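PDB 6P74: putative ATP-dependent endonuclease of the OLD family from Thermus scotoductus, which degrades linear and supercoiled double-stranded DNA from 5' to 3', nicks and linearises circular DNA, and hydrolyses ATP with stimulation by DNA. Local coordinates for residues 35-41 against 273-277; 1-5 against 17-22; 23-29 against 322-327; 136-141 against 152-156. All coordinates share one frame; numbering follows the deposited sequence.

Contact 1 of 4, residues 35-41 against 273-277; sequences TTILRAI and VIIEE. With SO4 (sulfate ion), chain D.
The guanidinium of Arg-39 and the carboxylate of Glu-276 are turned 66° against each other, and Glu-276 OE1 approaches the guanidinium obliquely. NH1 of Arg-39 lies 3.2 Å from Glu-276 OE1, a salt bridge through a single oxygen. The other oxygen, OE2, accepts the backbone N-H of His-140, so both ends of the carboxylate are engaged and its rotation is restrained. Glu-276 reaches across with CG anti to its backbone N (chi1 -156°) and the chain extended beyond, whereas Arg-39 bends at chi2 and chi3. The methyl CG2 of Thr-35 also approaches Glu-276 OE1, at 3.4 Å. On the other side of Thr-35 a sulfate ion, probably from the crystallisation liquor, is held by the backbone amides of Gly-31 and Gly-33 and, less surely because the model is too tight there, by Thr-35 OG1. This is the P-loop (Walker A) end of helix 34-45, where the ATP phosphates are thought to bind; residues 35-41 of the helix run at 146° to residues 273-276 of the ATPase core sheet. Further along, the side chains of Leu-38 and Ile-274 pass one another pointing opposite ways, with Leu-38 CD2 3.9 Å from Ile-274 CG2. The second methyl, Leu-38 CD1, rests 3.8 Å from Ile-275 O. Arg-56 of the second subunit packs on Thr-35 and Glu-276 and brings its own guanidinium close to that of Arg-39.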
loop_
_atom_site.group_PDB
_atom_site.type_symbol
_atom_site.label_atom_id
_atom_site.label_comp_id
_atom_site.label_asym_id
_atom_site.label_seq_id
_atom_site.Cartn_x
_atom_site.Cartn_y
_atom_site.Cartn_z
ATOM N N THR A 35 -11.491 1.891 -2.705
ATOM C CA THR A 35 -10.417 2.437 -1.886
ATOM C C THR A 35 -9.545 3.400 -2.687
ATOM O O THR A 35 -9.008 4.363 -2.128
ATOM C CB THR A 35 -9.589 1.287 -1.304
ATOM O OG1 THR A 35 -10.422 0.495 -0.448
ATOM C CG2 THR A 35 -8.416 1.807 -0.500
ATOM N N THR A 36 -9.422 3.167 -3.994
ATOM C CA THR A 36 -8.609 4.036 -4.832
ATOM C C THR A 36 -9.213 5.433 -4.933
ATOM O O THR A 36 -8.481 6.427 -4.988
ATOM C CB THR A 36 -8.439 3.386 -6.207
ATOM O OG1 THR A 36 -7.810 2.099 -6.047
ATOM C CG2 THR A 36 -7.593 4.257 -7.129
ATOM N N ILE A 37 -10.545 5.537 -4.940
ATOM C CA ILE A 37 -11.173 6.852 -4.828
ATOM C C ILE A 37 -10.695 7.556 -3.563
ATOM O O ILE A 37 -10.272 8.718 -3.602
ATOM C CB ILE A 37 -12.708 6.730 -4.859
ATOM C CG1 ILE A 37 -13.184 6.360 -6.269
ATOM C CG2 ILE A 37 -13.361 8.032 -4.380
ATOM C CD1 ILE A 37 -14.663 6.038 -6.364
ATOM N N LEU A 38 -10.752 6.869 -2.420
ATOM C CA LEU A 38 -10.332 7.507 -1.179
ATOM C C LEU A 38 -8.859 7.906 -1.227
ATOM O O LEU A 38 -8.497 9.002 -0.771
ATOM C CB LEU A 38 -10.590 6.594 0.009
ATOM C CG LEU A 38 -12.041 6.183 0.220
ATOM C CD1 LEU A 38 -12.168 5.496 1.558
ATOM C CD2 LEU A 38 -12.944 7.402 0.145
ATOM N N ARG A 39 -7.988 7.030 -1.756
ATOM C CA ARG A 39 -6.560 7.355 -1.784
ATOM C C ARG A 39 -6.285 8.569 -2.675
ATOM O O ARG A 39 -5.407 9.387 -2.367
ATOM C CB ARG A 39 -5.743 6.148 -2.239
ATOM C CG ARG A 39 -5.967 4.893 -1.390
ATOM C CD ARG A 39 -5.208 4.896 -0.055
ATOM N NE ARG A 39 -4.218 3.818 -0.009
ATOM C CZ ARG A 39 -4.482 2.555 0.328
ATOM N NH1 ARG A 39 -5.710 2.189 0.672
ATOM N NH2 ARG A 39 -3.507 1.653 0.322
ATOM N N ALA A 40 -7.040 8.714 -3.769
ATOM C CA ALA A 40 -6.851 9.860 -4.645
ATOM C C ALA A 40 -7.136 11.167 -3.915
ATOM O O ALA A 40 -6.401 12.154 -4.081
ATOM C CB ALA A 40 -7.737 9.730 -5.885
ATOM N N ILE A 41 -8.206 11.205 -3.114
ATOM C CA ILE A 41 -8.479 12.401 -2.323
ATOM C C ILE A 41 -7.321 12.668 -1.377
ATOM O O ILE A 41 -6.850 13.807 -1.245
ATOM C CB ILE A 41 -9.813 12.258 -1.565
ATOM C CG1 ILE A 41 -10.992 12.207 -2.543
ATOM C CG2 ILE A 41 -9.981 13.394 -0.550
ATOM C CD1 ILE A 41 -12.316 11.656 -1.930
ATOM N N VAL A 273 -13.648 14.499 6.847
ATOM C CA VAL A 273 -13.072 13.269 7.375
ATOM C C VAL A 273 -13.338 12.161 6.370
ATOM O O VAL A 273 -14.461 12.007 5.890
ATOM C CB VAL A 273 -13.674 12.894 8.743
ATOM C CG1 VAL A 273 -12.985 11.668 9.303
ATOM C CG2 VAL A 273 -13.598 14.063 9.708
ATOM N N ILE A 274 -12.312 11.396 6.060
ATOM C CA ILE A 274 -12.422 10.248 5.182
ATOM C C ILE A 274 -12.167 9.014 6.027
ATOM O O ILE A 274 -11.195 8.978 6.792
ATOM C CB ILE A 274 -11.428 10.356 4.019
ATOM C CG1 ILE A 274 -11.840 11.521 3.112
ATOM C CG2 ILE A 274 -11.336 9.039 3.281
ATOM C CD1 ILE A 274 -10.927 11.725 1.929
ATOM N N ILE A 275 -13.049 8.022 5.929
ATOM C CA ILE A 275 -12.893 6.809 6.725
ATOM C C ILE A 275 -12.940 5.605 5.813
ATOM O O ILE A 275 -13.865 5.449 5.005
ATOM C CB ILE A 275 -13.941 6.700 7.840
ATOM C CG1 ILE A 275 -13.904 7.959 8.691
ATOM C CG2 ILE A 275 -13.624 5.502 8.739
ATOM C CD1 ILE A 275 -14.960 8.022 9.745
ATOM N N GLU A 276 -11.906 4.790 5.905
ATOM C CA GLU A 276 -11.854 3.487 5.264
ATOM C C GLU A 276 -12.564 2.496 6.186
ATOM O O GLU A 276 -12.037 2.163 7.252
ATOM C CB GLU A 276 -10.393 3.123 5.051
ATOM C CG GLU A 276 -10.092 2.155 3.976
ATOM C CD GLU A 276 -8.604 1.853 3.932
ATOM O OE1 GLU A 276 -8.018 1.929 2.830
ATOM O OE2 GLU A 276 -8.024 1.561 5.011
ATOM N N GLU A 277 -13.794 2.069 5.811
ATOM C CA GLU A 277 -14.560 1.050 6.534
ATOM C C GLU A 277 -14.961 1.346 7.974
ATOM O O GLU A 277 -14.662 0.563 8.882
ATOM C CB GLU A 277 -13.829 -0.286 6.512
ATOM C CG GLU A 277 -14.301 -1.159 5.417
ATOM C CD GLU A 277 -13.322 -1.225 4.294
ATOM O OE1 GLU A 277 -12.232 -1.791 4.532
ATOM O OE2 GLU A 277 -13.649 -0.714 3.193
HETATM S S SO4 D . -10.647 -1.050 -3.771
HETATM O O1 SO4 D . -11.500 -1.107 -4.951
HETATM O O2 SO4 D . -11.351 -0.340 -2.710
HETATM O O3 SO4 D . -10.348 -2.402 -3.320
HETATM O O4 SO4 D . -9.404 -0.358 -4.094
#

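Contact 2 of 4, residues 1-5 against 17-22; sequences MLKRL and DLPLGP
Arg-4 and Asp-17 join the two strands of a hairpin through a two-pronged salt bridge. From CB, which sits 3.9 Å from Leu-18 O, the Arg-4 chain passes CG and CD alongside Asp-17 OD1. NE then donates to OD1 at 3.0 Å, and at the tip NH2 donates to Asp-17 OD2 at 3.0 Å. The chain is extended from CG to NE, with CG anti to the backbone N (chi1 172°), which carries the guanidinium along to Asp-17. Its plane and that of the carboxylate are only 11° apart, and both oxygens are met on their syn sides, the NH2 bond being the more tilted. Next to this pair along the strands, Leu-5 and Leu-18 exchange two backbone bonds, N to O in each direction, and their side chains lie side by side on the sheet face that meets helix 34-45. Leu-20 N donates to Lys-3 O at 2.9 Å, beside a classic beta bulge in which Lys-3 and Arg-4 both face His-75 of strand 70-76. Leu-20 CD1 packs against Leu-2 CB, 3.6 Å away. Strands 2-10 and 13-19 are thus stapled differently on their two faces: a side-on ion pair with nearly parallel planes, which should hold the guanidinium against rotation, lies on the more exposed side, while leucine contacts carry the buried one.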
loop_
_atom_site.group_PDB
_atom_site.type_symbol
_atom_site.label_atom_id
_atom_site.label_comp_id
_atom_site.label_asym_id
_atom_site.label_seq_id
_atom_site.Cartn_x
_atom_site.Cartn_y
_atom_site.Cartn_z
ATOM N N MET A 1 -16.593 22.141 2.379
ATOM C CA MET A 1 -16.659 20.713 2.101
ATOM C C MET A 1 -16.272 20.374 0.668
ATOM O O MET A 1 -16.423 21.199 -0.243
ATOM C CB MET A 1 -18.059 20.179 2.378
ATOM C CG MET A 1 -19.104 20.748 1.485
ATOM S SD MET A 1 -20.450 19.565 1.440
ATOM C CE MET A 1 -21.778 20.684 1.001
ATOM N N LEU A 2 -15.769 19.155 0.479
ATOM C CA LEU A 2 -15.484 18.680 -0.863
ATOM C C LEU A 2 -16.788 18.500 -1.632
ATOM O O LEU A 2 -17.811 18.107 -1.070
ATOM C CB LEU A 2 -14.683 17.378 -0.809
ATOM C CG LEU A 2 -13.481 17.549 0.140
ATOM C CD1 LEU A 2 -12.636 16.307 0.206
ATOM C CD2 LEU A 2 -12.615 18.765 -0.236
ATOM N N LYS A 3 -16.756 18.842 -2.920
ATOM C CA LYS A 3 -17.939 18.863 -3.756
ATOM C C LYS A 3 -17.873 17.897 -4.921
ATOM O O LYS A 3 -18.920 17.498 -5.438
ATOM C CB LYS A 3 -18.163 20.279 -4.309
ATOM C CG LYS A 3 -18.833 21.229 -3.335
ATOM C CD LYS A 3 -20.262 20.758 -3.050
ATOM C CE LYS A 3 -21.036 21.795 -2.268
ATOM N NZ LYS A 3 -22.461 21.395 -2.150
ATOM N N ARG A 4 -16.682 17.500 -5.343
ATOM C CA ARG A 4 -16.593 16.750 -6.579
ATOM C C ARG A 4 -15.174 16.232 -6.647
ATOM O O ARG A 4 -14.261 16.858 -6.099
ATOM C CB ARG A 4 -17.011 17.626 -7.761
ATOM C CG ARG A 4 -16.799 17.030 -9.116
ATOM C CD ARG A 4 -17.315 17.996 -10.160
ATOM N NE ARG A 4 -17.026 17.557 -11.526
ATOM C CZ ARG A 4 -17.041 18.357 -12.591
ATOM N NH1 ARG A 4 -17.327 19.647 -12.452
ATOM N NH2 ARG A 4 -16.762 17.872 -13.794
ATOM N N LEU A 5 -15.008 15.070 -7.279
ATOM C CA LEU A 5 -13.706 14.449 -7.472
ATOM C C LEU A 5 -13.629 13.991 -8.921
ATOM O O LEU A 5 -14.559 13.348 -9.416
ATOM C CB LEU A 5 -13.459 13.265 -6.536
ATOM C CG LEU A 5 -12.235 12.406 -6.870
ATOM C CD1 LEU A 5 -10.975 13.136 -6.495
ATOM C CD2 LEU A 5 -12.312 11.095 -6.143
ATOM N N ASP A 17 -15.845 10.633 -12.355
ATOM C CA ASP A 17 -16.285 11.960 -11.951
ATOM C C ASP A 17 -17.459 11.780 -10.993
ATOM O O ASP A 17 -18.535 11.345 -11.416
ATOM C CB ASP A 17 -16.676 12.759 -13.193
ATOM C CG ASP A 17 -17.082 14.181 -12.881
ATOM O OD1 ASP A 17 -17.161 14.549 -11.677
ATOM O OD2 ASP A 17 -17.330 14.926 -13.859
ATOM N N LEU A 18 -17.274 12.090 -9.713
ATOM C CA LEU A 18 -18.439 11.909 -8.858
ATOM C C LEU A 18 -18.674 13.107 -7.956
ATOM O O LEU A 18 -17.726 13.762 -7.510
ATOM C CB LEU A 18 -18.322 10.643 -7.991
ATOM C CG LEU A 18 -17.216 10.611 -6.950
ATOM C CD1 LEU A 18 -17.706 9.890 -5.690
ATOM C CD2 LEU A 18 -16.025 9.907 -7.542
ATOM N N PRO A 19 -19.934 13.409 -7.660
ATOM C CA PRO A 19 -20.215 14.434 -6.650
ATOM C C PRO A 19 -19.888 13.919 -5.265
ATOM O O PRO A 19 -19.893 12.710 -5.001
ATOM C CB PRO A 19 -21.716 14.690 -6.797
ATOM C CG PRO A 19 -22.257 13.347 -7.340
ATOM C CD PRO A 19 -21.161 12.844 -8.259
ATOM N N LEU A 20 -19.580 14.859 -4.379
ATOM C CA LEU A 20 -19.340 14.572 -2.978
ATOM C C LEU A 20 -20.301 15.408 -2.150
ATOM O O LEU A 20 -20.502 16.587 -2.432
ATOM C CB LEU A 20 -17.895 14.867 -2.596
ATOM C CG LEU A 20 -16.842 14.045 -3.341
ATOM C CD1 LEU A 20 -15.463 14.608 -3.050
ATOM C CD2 LEU A 20 -16.898 12.607 -2.913
ATOM N N GLY A 21 -20.909 14.788 -1.147
ATOM C CA GLY A 21 -21.842 15.473 -0.285
ATOM C C GLY A 21 -21.479 15.354 1.182
ATOM O O GLY A 21 -20.473 14.736 1.556
ATOM N N PRO A 22 -22.315 15.937 2.044
ATOM C CA PRO A 22 -21.949 16.016 3.471
ATOM C C PRO A 22 -21.713 14.648 4.071
ATOM O O PRO A 22 -20.848 14.474 4.941
ATOM C CB PRO A 22 -23.159 16.719 4.114
ATOM C CG PRO A 22 -23.954 17.293 2.973
ATOM C CD PRO A 22 -23.692 16.396 1.788
#

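Contact 3 of 4, residues 23-29 against 322-327; sequences LTAIVGP and ALRLVR
Strands 23-27 and 323-327 run parallel, their axes approaching to 4.7 Å at 25°, and are laced by four backbone bonds. Ala-25 and Val-27 each use both N and O: Ala-25 N reaches Ala-322 O and Arg-324 N reaches Ala-25 O, then Val-27 N donates to Arg-324 O at 2.8 Å and Val-326 N to Val-27 O. On one face, Val-27 CG2 meets Leu-325 CD1 at 3.6 Å, and Ala-25 CB lies near Leu-323 CD2. On the other, Ile-26 CG2 touches Val-326 CG2 at 3.8 Å, below helix 34-45. Both are interior strands of the mixed sheet of the P-loop ATPase domain, and strand 23-27 leads at Gly-28 into the Walker A loop, where Gly-28 O accepts a bond from Lys-34 NZ. Gly-28, at phi 147°, has no side chain to collide with Val-326 O, which lies 3.2 Å from its CA, and Pro-29 CD lies at 3.4 Å from the same oxygen. Thr-24 CG2 sits over one face of the Arg-324 guanidinium, 3.8 Å above its plane and toward the rim. The bend at chi2 (-71°) folds Arg-324 back so that NH1 donates to Leu-323 O, as well as to Glu-321 O, while NE binds Pro-19 O.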
loop_
_atom_site.group_PDB
_atom_site.type_symbol
_atom_site.label_atom_id
_atom_site.label_comp_id
_atom_site.label_asym_id
_atom_site.label_seq_id
_atom_site.Cartn_x
_atom_site.Cartn_y
_atom_site.Cartn_z
ATOM N N LEU A 23 -22.479 13.665 3.617
ATOM C CA LEU A 23 -22.205 12.264 3.868
ATOM C C LEU A 23 -22.089 11.608 2.504
ATOM O O LEU A 23 -23.007 11.723 1.684
ATOM C CB LEU A 23 -23.325 11.625 4.684
ATOM C CG LEU A 23 -23.010 10.346 5.431
ATOM C CD1 LEU A 23 -21.986 10.649 6.495
ATOM C CD2 LEU A 23 -24.278 9.823 6.056
ATOM N N THR A 24 -20.955 10.954 2.249
ATOM C CA THR A 24 -20.733 10.232 1.002
ATOM C C THR A 24 -20.378 8.797 1.373
ATOM O O THR A 24 -19.341 8.555 2.000
ATOM C CB THR A 24 -19.641 10.887 0.158
ATOM O OG1 THR A 24 -19.882 12.302 0.051
ATOM C CG2 THR A 24 -19.630 10.289 -1.222
ATOM N N ALA A 25 -21.253 7.847 1.009
ATOM C CA ALA A 25 -21.102 6.439 1.358
ATOM C C ALA A 25 -20.761 5.700 0.076
ATOM O O ALA A 25 -21.591 5.619 -0.840
ATOM C CB ALA A 25 -22.373 5.867 1.989
ATOM N N ILE A 26 -19.553 5.156 0.015
ATOM C CA ILE A 26 -19.009 4.569 -1.201
ATOM C C ILE A 26 -19.009 3.056 -1.041
ATOM O O ILE A 26 -18.357 2.527 -0.135
ATOM C CB ILE A 26 -17.599 5.094 -1.481
ATOM C CG1 ILE A 26 -17.602 6.636 -1.437
ATOM C CG2 ILE A 26 -17.085 4.508 -2.763
ATOM C CD1 ILE A 26 -16.303 7.276 -1.906
ATOM N N VAL A 27 -19.740 2.359 -1.916
ATOM C CA VAL A 27 -19.882 0.908 -1.844
ATOM C C VAL A 27 -19.544 0.294 -3.197
ATOM O O VAL A 27 -19.541 0.965 -4.232
ATOM C CB VAL A 27 -21.297 0.482 -1.420
ATOM C CG1 VAL A 27 -21.790 1.348 -0.289
ATOM C CG2 VAL A 27 -22.230 0.568 -2.610
ATOM N N GLY A 28 -19.275 -1.007 -3.177
ATOM C CA GLY A 28 -18.903 -1.740 -4.363
ATOM C C GLY A 28 -17.934 -2.849 -4.011
ATOM O O GLY A 28 -17.418 -2.905 -2.892
ATOM N N PRO A 29 -17.663 -3.752 -4.952
ATOM C CA PRO A 29 -16.791 -4.898 -4.654
ATOM C C PRO A 29 -15.327 -4.501 -4.486
ATOM O O PRO A 29 -14.873 -3.411 -4.853
ATOM C CB PRO A 29 -16.977 -5.809 -5.868
ATOM C CG PRO A 29 -18.297 -5.388 -6.455
ATOM C CD PRO A 29 -18.314 -3.894 -6.260
ATOM N N ALA A 322 -26.528 9.942 -0.442
ATOM C CA ALA A 322 -25.156 9.655 -0.021
ATOM C C ALA A 322 -24.479 8.586 -0.874
ATOM O O ALA A 322 -23.243 8.535 -0.916
ATOM C CB ALA A 322 -25.136 9.211 1.435
ATOM N N LEU A 323 -25.256 7.776 -1.589
ATOM C CA LEU A 323 -24.761 6.539 -2.164
ATOM C C LEU A 323 -23.936 6.770 -3.414
ATOM O O LEU A 323 -24.339 7.517 -4.317
ATOM C CB LEU A 323 -25.931 5.613 -2.477
ATOM C CG LEU A 323 -26.604 5.060 -1.216
ATOM C CD1 LEU A 323 -27.835 4.228 -1.551
ATOM C CD2 LEU A 323 -25.598 4.273 -0.362
ATOM N N ARG A 324 -22.775 6.121 -3.451
ATOM C CA ARG A 324 -21.941 5.998 -4.638
ATOM C C ARG A 324 -21.571 4.534 -4.763
ATOM O O ARG A 324 -20.965 3.973 -3.841
ATOM C CB ARG A 324 -20.655 6.842 -4.538
ATOM C CG ARG A 324 -20.822 8.266 -4.054
ATOM C CD ARG A 324 -21.508 9.119 -5.098
ATOM N NE ARG A 324 -21.573 10.493 -4.630
ATOM C CZ ARG A 324 -22.593 11.002 -3.953
ATOM N NH1 ARG A 324 -23.663 10.249 -3.687
ATOM N NH2 ARG A 324 -22.537 12.260 -3.550
ATOM N N LEU A 325 -21.898 3.921 -5.897
ATOM C CA LEU A 325 -21.604 2.504 -6.120
ATOM C C LEU A 325 -20.530 2.374 -7.195
ATOM O O LEU A 325 -20.678 2.912 -8.299
ATOM C CB LEU A 325 -22.883 1.740 -6.484
ATOM C CG LEU A 325 -22.829 0.282 -6.953
ATOM C CD1 LEU A 325 -22.108 -0.607 -5.982
ATOM C CD2 LEU A 325 -24.250 -0.223 -7.140
ATOM N N VAL A 326 -19.443 1.679 -6.863
ATOM C CA VAL A 326 -18.227 1.638 -7.676
ATOM C C VAL A 326 -17.981 0.198 -8.107
ATOM O O VAL A 326 -17.973 -0.709 -7.267
ATOM C CB VAL A 326 -17.005 2.187 -6.909
ATOM C CG1 VAL A 326 -15.718 2.107 -7.766
ATOM C CG2 VAL A 326 -17.236 3.614 -6.469
ATOM N N ARG A 327 -17.775 -0.016 -9.407
ATOM C CA ARG A 327 -17.496 -1.367 -9.878
ATOM C C ARG A 327 -16.910 -1.319 -11.282
ATOM O O ARG A 327 -16.965 -0.288 -11.964
ATOM C CB ARG A 327 -18.754 -2.240 -9.834
ATOM C CG ARG A 327 -19.691 -2.025 -10.951
ATOM C CD ARG A 327 -21.038 -2.557 -10.577
ATOM N NE ARG A 327 -22.021 -1.534 -10.875
ATOM C CZ ARG A 327 -23.308 -1.598 -10.578
ATOM N NH1 ARG A 327 -23.817 -2.659 -9.953
ATOM N NH2 ARG A 327 -24.074 -0.574 -10.914
#

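Contact 4 of 4, residues 136-141 against 152-156; sequences LFLDHR and RGSIL
The side chains of Leu-136 and Ile-155 are set nearly perpendicular, strand side chain against helix side chain, with Leu-136 CD1 3.7 Å from Ile-155 CD1. Leu-138, two residues along the strand, also meets Ile-155 nearly at right angles, its CD1 lying 4.0 Å from Ile-155 CB. Ile-155 thus sits across both leucines of the strand, and Ile-259 and Phe-263 of helix 246-266 pack on it as well. Its CG1 is anti to the backbone N (chi1 172°), which sends CD1 to Leu-136 and leaves CG2 for Arg-141. That methyl lies at the edge of the Arg-141 guanidinium, near its plane, 3.7 Å from both NH1 and NH2. Across one face of the same group sits Arg-152 O, 3.2 Å above the plane and toward the rim. NH2 of Arg-141 is 3.4 Å from Arg-152 O, but the angle is too poor for a hydrogen bond, because the oxygen looks onto the flat face instead of meeting an N-H head-on. Gly-153 takes the N-cap position of helix 154-166, which opens the dimerization region, while strand 135-138 is an outermost strand of the ATPase sheet. The junction between them therefore rests on branched apolar side chains at the buried end, and at its exposed rim on a guanidinium lying against a backbone carbonyl, an attraction that is probably electrostatic and less directional than a hydrogen bond.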
loop_
_atom_site.group_PDB
_atom_site.type_symbol
_atom_site.label_atom_id
_atom_site.label_comp_id
_atom_site.label_asym_id
_atom_site.label_seq_id
_atom_site.Cartn_x
_atom_site.Cartn_y
_atom_site.Cartn_z
ATOM N N LEU A 136 -8.966 14.861 7.252
ATOM C CA LEU A 136 -8.520 13.795 8.136
ATOM C C LEU A 136 -8.749 12.462 7.440
ATOM O O LEU A 136 -9.858 12.179 6.970
ATOM C CB LEU A 136 -9.278 13.842 9.460
ATOM C CG LEU A 136 -8.651 14.726 10.527
ATOM C CD1 LEU A 136 -9.490 14.683 11.784
ATOM C CD2 LEU A 136 -7.225 14.255 10.811
ATOM N N PHE A 137 -7.704 11.650 7.354
ATOM C CA PHE A 137 -7.816 10.329 6.748
ATOM C C PHE A 137 -7.729 9.257 7.832
ATOM O O PHE A 137 -6.651 8.987 8.364
ATOM C CB PHE A 137 -6.745 10.119 5.680
ATOM C CG PHE A 137 -7.104 9.041 4.699
ATOM C CD1 PHE A 137 -7.054 7.705 5.067
ATOM C CD2 PHE A 137 -7.547 9.360 3.428
ATOM C CE1 PHE A 137 -7.399 6.706 4.182
ATOM C CE2 PHE A 137 -7.888 8.362 2.535
ATOM C CZ PHE A 137 -7.815 7.025 2.921
ATOM N N LEU A 138 -8.854 8.632 8.148
ATOM C CA LEU A 138 -8.871 7.488 9.063
ATOM C C LEU A 138 -8.828 6.204 8.244
ATOM O O LEU A 138 -9.862 5.654 7.861
ATOM C CB LEU A 138 -10.100 7.523 9.950
ATOM C CG LEU A 138 -9.918 8.110 11.334
ATOM C CD1 LEU A 138 -9.334 9.503 11.206
ATOM C CD2 LEU A 138 -11.257 8.127 12.053
ATOM N N ASP A 139 -7.626 5.727 7.956
ATOM C CA ASP A 139 -7.497 4.452 7.270
ATOM C C ASP A 139 -7.326 3.362 8.319
ATOM O O ASP A 139 -7.341 3.622 9.521
ATOM C CB ASP A 139 -6.345 4.490 6.266
ATOM C CG ASP A 139 -4.984 4.261 6.906
ATOM O OD1 ASP A 139 -4.744 4.734 8.039
ATOM O OD2 ASP A 139 -4.146 3.597 6.259
ATOM N N HIS A 140 -7.155 2.119 7.891
ATOM C CA HIS A 140 -7.047 1.076 8.906
ATOM C C HIS A 140 -5.682 1.435 9.480
ATOM O O HIS A 140 -4.622 1.117 8.937
ATOM C CB HIS A 140 -7.292 -0.293 8.315
ATOM C CG HIS A 140 -8.725 -0.694 8.416
ATOM N ND1 HIS A 140 -9.651 -0.380 7.446
ATOM C CD2 HIS A 140 -9.414 -1.301 9.413
ATOM C CE1 HIS A 140 -10.839 -0.821 7.816
ATOM N NE2 HIS A 140 -10.723 -1.379 9.007
ATOM N N ARG A 141 -5.736 2.133 10.615
ATOM C CA ARG A 141 -4.583 2.302 11.482
ATOM C C ARG A 141 -4.876 1.380 12.660
ATOM O O ARG A 141 -4.004 0.619 13.087
ATOM C CB ARG A 141 -4.450 3.754 11.940
ATOM C CG ARG A 141 -3.375 4.021 12.970
ATOM C CD ARG A 141 -3.501 5.446 13.473
ATOM N NE ARG A 141 -4.723 5.635 14.256
ATOM C CZ ARG A 141 -5.459 6.745 14.252
ATOM N NH1 ARG A 141 -6.551 6.818 15.005
ATOM N NH2 ARG A 141 -5.117 7.778 13.492
ATOM N N ARG A 152 -3.050 7.191 18.219
ATOM C CA ARG A 152 -2.702 8.599 18.069
ATOM C C ARG A 152 -2.750 8.988 16.595
ATOM O O ARG A 152 -2.536 8.150 15.713
ATOM C CB ARG A 152 -1.320 8.891 18.679
ATOM C CG ARG A 152 -0.739 10.284 18.363
ATOM C CD ARG A 152 -1.392 11.423 19.154
ATOM N NE ARG A 152 -1.196 12.729 18.511
ATOM C CZ ARG A 152 -1.616 13.897 19.002
ATOM N NH1 ARG A 152 -2.258 13.950 20.164
ATOM N NH2 ARG A 152 -1.389 15.021 18.328
ATOM N N GLY A 153 -3.046 10.251 16.323
ATOM C CA GLY A 153 -3.068 10.741 14.958
ATOM C C GLY A 153 -3.564 12.166 14.944
ATOM O O GLY A 153 -3.947 12.729 15.976
ATOM N N SER A 154 -3.548 12.754 13.749
ATOM C CA SER A 154 -4.098 14.094 13.593
ATOM C C SER A 154 -5.561 14.160 14.020
ATOM O O SER A 154 -6.087 15.260 14.237
ATOM C CB SER A 154 -3.936 14.555 12.143
ATOM O OG SER A 154 -4.244 13.510 11.239
ATOM N N ILE A 155 -6.219 13.004 14.167
ATOM C CA ILE A 155 -7.607 12.970 14.622
ATOM C C ILE A 155 -7.711 13.400 16.085
ATOM O O ILE A 155 -8.510 14.277 16.443
ATOM C CB ILE A 155 -8.201 11.567 14.404
ATOM C CG1 ILE A 155 -9.575 11.464 15.063
ATOM C CG2 ILE A 155 -7.252 10.494 14.936
ATOM C CD1 ILE A 155 -10.558 12.495 14.565
ATOM N N LEU A 156 -6.921 12.777 16.958
ATOM C CA LEU A 156 -6.898 13.209 18.349
ATOM C C LEU A 156 -6.342 14.623 18.465
ATOM O O LEU A 156 -6.850 15.441 19.242
ATOM C CB LEU A 156 -6.072 12.227 19.175
ATOM C CG LEU A 156 -6.125 12.407 20.688
ATOM C CD1 LEU A 156 -7.573 12.334 21.212
ATOM C CD2 LEU A 156 -5.268 11.330 21.310
#

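How the contacts relate
From the N terminus, contact 2 closes first, as the local hairpin of strands 2-10 and 13-19. The chain then enters strand 23-27, where contact 3 opens a loop that shuts only at strand 323-328, nearly three hundred residues on. Within it, helix 34-45 opens contact 1, closed by strand 272-276, and inside that loop lies the short contact 4; nothing crosses. Contacts 1, 3 and 4 all reach one mixed sheet, and strands 272-276 and 135-138 are neighbours in it. Ile-37 of the helix packs against both Leu-5 of contact 2 and Val-326 of contact 3, uniting the antiparallel sheet, the helix and the ATPase core, while contact 4 leads to the dimerization region.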